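Local coordinates for protein methylocystis parvus OBBP MbnE (Methylocystis parvus OBBP, PDB 5ICQ) that probably binds the copper chelator methanobactin in the periplasm as the solute-binding component of its uptake machinery, at residues A[336-341]-A[428-433]; A[141-146]-A[200-205]. All coordinates share one frame; numbering follows the deposited sequence.

The two contacts sit on opposite sides of the chain's centre, with their own centres about 60 Å apart and their nearest atoms about 38 Å apart, so neither touches the other. Along the chain they come in series: 141-146 with 200-205 closes before 336-341 with 428-433 opens. Contact 2 joins the start of helix 145-158 to the loop after helix 193-198, beside strand 109-120 of an antiparallel sheet. Contact 1 joins helix 336-343 to the turn after helix 415-427, and the short, weakly bonded strand 431-432 is part of a different, mixed sheet. No helix or sheet is shared, consistent with the two contacts serving separate lobes of a family 5 solute-binding protein.

Contact 1 of 2, residues A[336-341]-A[428-433]; sequences ARLREA and AGCRVD
The turn leaving helix 415-427, closed by a Schellman motif, meets helix 336-343 through A428 and C430, which pack on R337 and L338. No hydrogen bond crosses between the segments, and the summed buried surface is 170 Å². R337 lays one face of its guanidinium over the backbone of A428: CA stands 3.8 Å above the plane, displaced from the centre of the group toward its edge atoms, and lies 3.9 Å from R337 NH2. The methyl group points toward the helix, with A428 CB 4.1 Å from R337 NE. The arginine chain bends at chi3 (-63°), and its charge is paired with D335 in a salt bridge, which should help keep the flat group over A428. Deeper in, the thiol meets a leucine branch, C430 SG lying 3.9 Å from L338 CD1. CG of L338 is anti to the backbone N (chi1 180°), which sets CG and its two methyls on the side of C430. L425 of helix 415-427 also touches L338, while L437 and K439 of strand 437-439 touch C430. G429, at positive phi (86°), is the C-prime residue: its N bonds to A426 O and C430 N to L425 O, the paired backbone bonds of a Schellman helix C-cap.

Contact 2 of 2, residues A[141-146]-A[200-205]; sequences KPITAE and MPVLPK
The ammonium group of K205 donates to E146 at the exposed edge of the contact, with NZ 3.2 Å from OE2 in a hydrogen-bonded salt bridge. The lysine nitrogen arrives on the anti side of that oxygen, 32° out of the carboxylate plane. The two side chains cross at about a right angle, and the aliphatic part of the lysine takes part as well: K205 CD lies 3.7 Å from E146 CG and 3.6 Å from E146 OE2. Each chain has CG anti to its backbone nitrogen and is extended beyond it; the extended chain of K205 carries its ammonium group to the carboxylate. F150, one turn further along helix 145-158, also touches K205.

E146 belongs to the first turn of that helix, and T144 is its N-cap residue. T144 OG1 accepts a weak bond from E146 N at 3.4 Å, with an N-H...O angle of 129°. A side chain of the same turn, D147, secures both segments: its OD2 accepts from T144 N and its OD1 from K205 N, tying the helix start directly to the loop that follows helix 193-198. S151 OG, farther along the helix, bonds to L203 N.

On the buried side, two branched side chains meet by single methyl groups, I143 CG2 lying 3.8 Å from V202 CG1. Both methyls are anti to their own backbone nitrogens, V202 through a chi1 of 178°. I114 of strand 109-120 touches both residues, so this apolar pair packs against the antiparallel sheet.

Contact 1 of 2, residues A[336-341]-A[428-433]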
# COMPACT_ATOMS: atom_id res chain seq x y z
N ALA A 336 14.15 -7.16 -23.86
CA ALA A 336 14.00 -5.91 -23.10
C ALA A 336 14.14 -4.68 -23.99
O ALA A 336 13.61 -3.61 -23.66
CB ALA A 336 15.02 -5.83 -21.96
N ARG A 337 14.88 -4.80 -25.10
CA ARG A 337 15.04 -3.67 -26.01
C ARG A 337 13.74 -3.34 -26.72
O ARG A 337 13.42 -2.17 -26.93
CB ARG A 337 16.14 -3.97 -27.04
CG ARG A 337 17.55 -4.07 -26.47
CD ARG A 337 18.53 -4.63 -27.50
NE ARG A 337 18.18 -6.00 -27.89
CZ ARG A 337 18.96 -6.78 -28.64
NH1 ARG A 337 20.12 -6.32 -29.08
NH2 ARG A 337 18.56 -8.00 -28.96
N LEU A 338 12.99 -4.38 -27.11
CA LEU A 338 11.67 -4.14 -27.70
C LEU A 338 10.70 -3.57 -26.67
O LEU A 338 9.89 -2.70 -26.99
CB LEU A 338 11.11 -5.43 -28.31
CG LEU A 338 9.72 -5.35 -28.97
CD1 LEU A 338 9.63 -6.28 -30.18
CD2 LEU A 338 8.60 -5.70 -27.99
N ARG A 339 10.74 -4.07 -25.43
CA ARG A 339 9.87 -3.51 -24.41
C ARG A 339 10.19 -2.05 -24.17
O ARG A 339 9.27 -1.22 -24.04
CB ARG A 339 9.97 -4.31 -23.10
CG ARG A 339 9.64 -5.79 -23.30
CD ARG A 339 9.44 -6.55 -21.98
NE ARG A 339 10.66 -6.60 -21.15
CZ ARG A 339 11.49 -7.64 -21.08
NH1 ARG A 339 11.28 -8.72 -21.85
NH2 ARG A 339 12.53 -7.59 -20.26
N GLU A 340 11.48 -1.70 -24.10
CA GLU A 340 11.85 -0.29 -23.94
C GLU A 340 11.33 0.55 -25.11
O GLU A 340 10.78 1.64 -24.91
CB GLU A 340 13.37 -0.14 -23.82
CG GLU A 340 13.78 1.34 -23.80
CD GLU A 340 15.24 1.59 -23.44
OE1 GLU A 340 16.04 0.63 -23.42
OE2 GLU A 340 15.59 2.76 -23.17
N ALA A 341 11.51 0.05 -26.34
CA ALA A 341 11.05 0.79 -27.51
C ALA A 341 9.54 1.01 -27.49
O ALA A 341 9.06 2.11 -27.80
CB ALA A 341 11.45 0.06 -28.79
N ALA A 428 16.90 -4.95 -32.02
CA ALA A 428 16.29 -6.19 -31.58
C ALA A 428 15.85 -7.07 -32.73
O ALA A 428 15.19 -8.08 -32.49
CB ALA A 428 15.10 -5.91 -30.65
N GLY A 429 16.20 -6.71 -33.96
CA GLY A 429 15.88 -7.53 -35.12
C GLY A 429 14.51 -7.31 -35.72
O GLY A 429 14.08 -8.15 -36.52
N CYS A 430 13.83 -6.22 -35.39
CA CYS A 430 12.49 -5.93 -35.89
C CYS A 430 12.53 -4.71 -36.79
O CYS A 430 12.90 -3.62 -36.35
CB CYS A 430 11.52 -5.68 -34.73
SG CYS A 430 11.49 -7.01 -33.58
N ARG A 431 12.12 -4.89 -38.05
CA ARG A 431 12.15 -3.81 -39.03
C ARG A 431 10.79 -3.67 -39.69
O ARG A 431 10.04 -4.63 -39.82
CB ARG A 431 13.25 -4.04 -40.06
CG ARG A 431 14.63 -3.91 -39.43
CD ARG A 431 15.77 -4.01 -40.43
NE ARG A 431 17.06 -3.84 -39.75
CZ ARG A 431 17.69 -4.80 -39.09
NH1 ARG A 431 17.16 -6.02 -39.01
NH2 ARG A 431 18.85 -4.55 -38.50
N VAL A 432 10.47 -2.44 -40.09
CA VAL A 432 9.20 -2.16 -40.76
C VAL A 432 9.35 -2.51 -42.23
O VAL A 432 10.22 -1.97 -42.92
CB VAL A 432 8.78 -0.69 -40.57
CG1 VAL A 432 7.64 -0.34 -41.51
CG2 VAL A 432 8.39 -0.43 -39.11
N ASP A 433 8.50 -3.42 -42.72
CA ASP A 433 8.52 -3.78 -44.13
C ASP A 433 7.80 -2.73 -44.96
O ASP A 433 8.43 -1.82 -45.50
CB ASP A 433 7.89 -5.16 -44.35
CG ASP A 433 7.80 -5.52 -45.83
OD1 ASP A 433 8.82 -5.36 -46.54
OD2 ASP A 433 6.72 -5.96 -46.27

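Contact 2 of 2, residues A[141-146]-A[200-205]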
# COMPACT_ATOMS: atom_id res chain seq x y z
N LYS A 141 -12.03 -7.49 31.32
CA LYS A 141 -11.19 -8.67 31.51
C LYS A 141 -9.73 -8.35 31.18
O LYS A 141 -9.45 -7.83 30.09
CB LYS A 141 -11.67 -9.82 30.62
CG LYS A 141 -11.15 -11.19 31.03
CD LYS A 141 -12.02 -11.80 32.13
CE LYS A 141 -11.40 -13.04 32.77
NZ LYS A 141 -11.58 -14.27 31.95
N PRO A 142 -8.79 -8.65 32.07
CA PRO A 142 -7.37 -8.37 31.77
C PRO A 142 -6.88 -9.13 30.55
O PRO A 142 -7.27 -10.27 30.31
CB PRO A 142 -6.64 -8.85 33.04
CG PRO A 142 -7.67 -8.77 34.12
CD PRO A 142 -8.99 -9.10 33.46
N ILE A 143 -6.02 -8.48 29.78
CA ILE A 143 -5.30 -9.16 28.71
C ILE A 143 -4.12 -9.92 29.30
O ILE A 143 -3.34 -9.35 30.08
CB ILE A 143 -4.83 -8.15 27.65
CG1 ILE A 143 -6.02 -7.33 27.13
CG2 ILE A 143 -4.09 -8.88 26.52
CD1 ILE A 143 -5.66 -6.34 25.99
N THR A 144 -3.98 -11.20 28.94
CA THR A 144 -2.84 -11.99 29.42
C THR A 144 -2.15 -12.67 28.25
O THR A 144 -2.64 -12.65 27.11
CB THR A 144 -3.26 -13.04 30.46
OG1 THR A 144 -4.07 -14.04 29.84
CG2 THR A 144 -4.04 -12.38 31.60
N ALA A 145 -1.01 -13.31 28.54
CA ALA A 145 -0.29 -14.05 27.50
C ALA A 145 -1.17 -15.11 26.86
O ALA A 145 -1.01 -15.42 25.67
CB ALA A 145 0.97 -14.68 28.09
N GLU A 146 -2.11 -15.67 27.62
CA GLU A 146 -3.05 -16.65 27.07
C GLU A 146 -3.84 -16.08 25.89
O GLU A 146 -4.09 -16.79 24.92
CB GLU A 146 -3.98 -17.14 28.19
CG GLU A 146 -5.03 -18.18 27.77
CD GLU A 146 -6.00 -18.55 28.91
OE1 GLU A 146 -6.33 -17.68 29.74
OE2 GLU A 146 -6.43 -19.73 28.96
N MET A 200 0.25 -8.04 15.31
CA MET A 200 -0.88 -8.97 15.35
C MET A 200 -1.96 -8.42 16.29
O MET A 200 -1.63 -7.94 17.38
CB MET A 200 -0.40 -10.34 15.86
CG MET A 200 -1.51 -11.37 16.00
SD MET A 200 -1.04 -12.76 17.05
CE MET A 200 -1.11 -11.97 18.65
N PRO A 201 -3.24 -8.48 15.91
CA PRO A 201 -4.29 -8.05 16.84
C PRO A 201 -4.41 -9.03 18.00
O PRO A 201 -4.25 -10.24 17.83
CB PRO A 201 -5.56 -8.07 15.98
CG PRO A 201 -5.26 -9.13 14.94
CD PRO A 201 -3.80 -8.92 14.62
N VAL A 202 -4.71 -8.50 19.18
CA VAL A 202 -4.85 -9.33 20.37
C VAL A 202 -6.34 -9.51 20.64
O VAL A 202 -7.05 -8.55 20.97
CB VAL A 202 -4.13 -8.73 21.59
CG1 VAL A 202 -4.35 -9.63 22.81
CG2 VAL A 202 -2.63 -8.59 21.29
N LEU A 203 -6.82 -10.74 20.51
CA LEU A 203 -8.24 -11.10 20.55
C LEU A 203 -8.56 -11.82 21.86
O LEU A 203 -7.70 -12.50 22.42
CB LEU A 203 -8.60 -12.00 19.37
CG LEU A 203 -8.19 -11.43 18.01
CD1 LEU A 203 -8.46 -12.43 16.91
CD2 LEU A 203 -8.92 -10.12 17.73
N PRO A 204 -9.79 -11.69 22.35
CA PRO A 204 -10.14 -12.23 23.67
C PRO A 204 -10.51 -13.72 23.64
O PRO A 204 -11.57 -14.10 23.15
CB PRO A 204 -11.33 -11.36 24.10
CG PRO A 204 -12.01 -11.01 22.79
CD PRO A 204 -10.88 -10.88 21.77
N LYS A 205 -9.64 -14.54 24.22
CA LYS A 205 -9.94 -15.97 24.31
C LYS A 205 -11.30 -16.22 24.97
O LYS A 205 -12.05 -17.09 24.53
CB LYS A 205 -8.85 -16.71 25.08
CG LYS A 205 -9.12 -18.22 25.13
CD LYS A 205 -7.97 -19.00 25.74
CE LYS A 205 -8.17 -20.50 25.54
NZ LYS A 205 -7.09 -21.27 26.23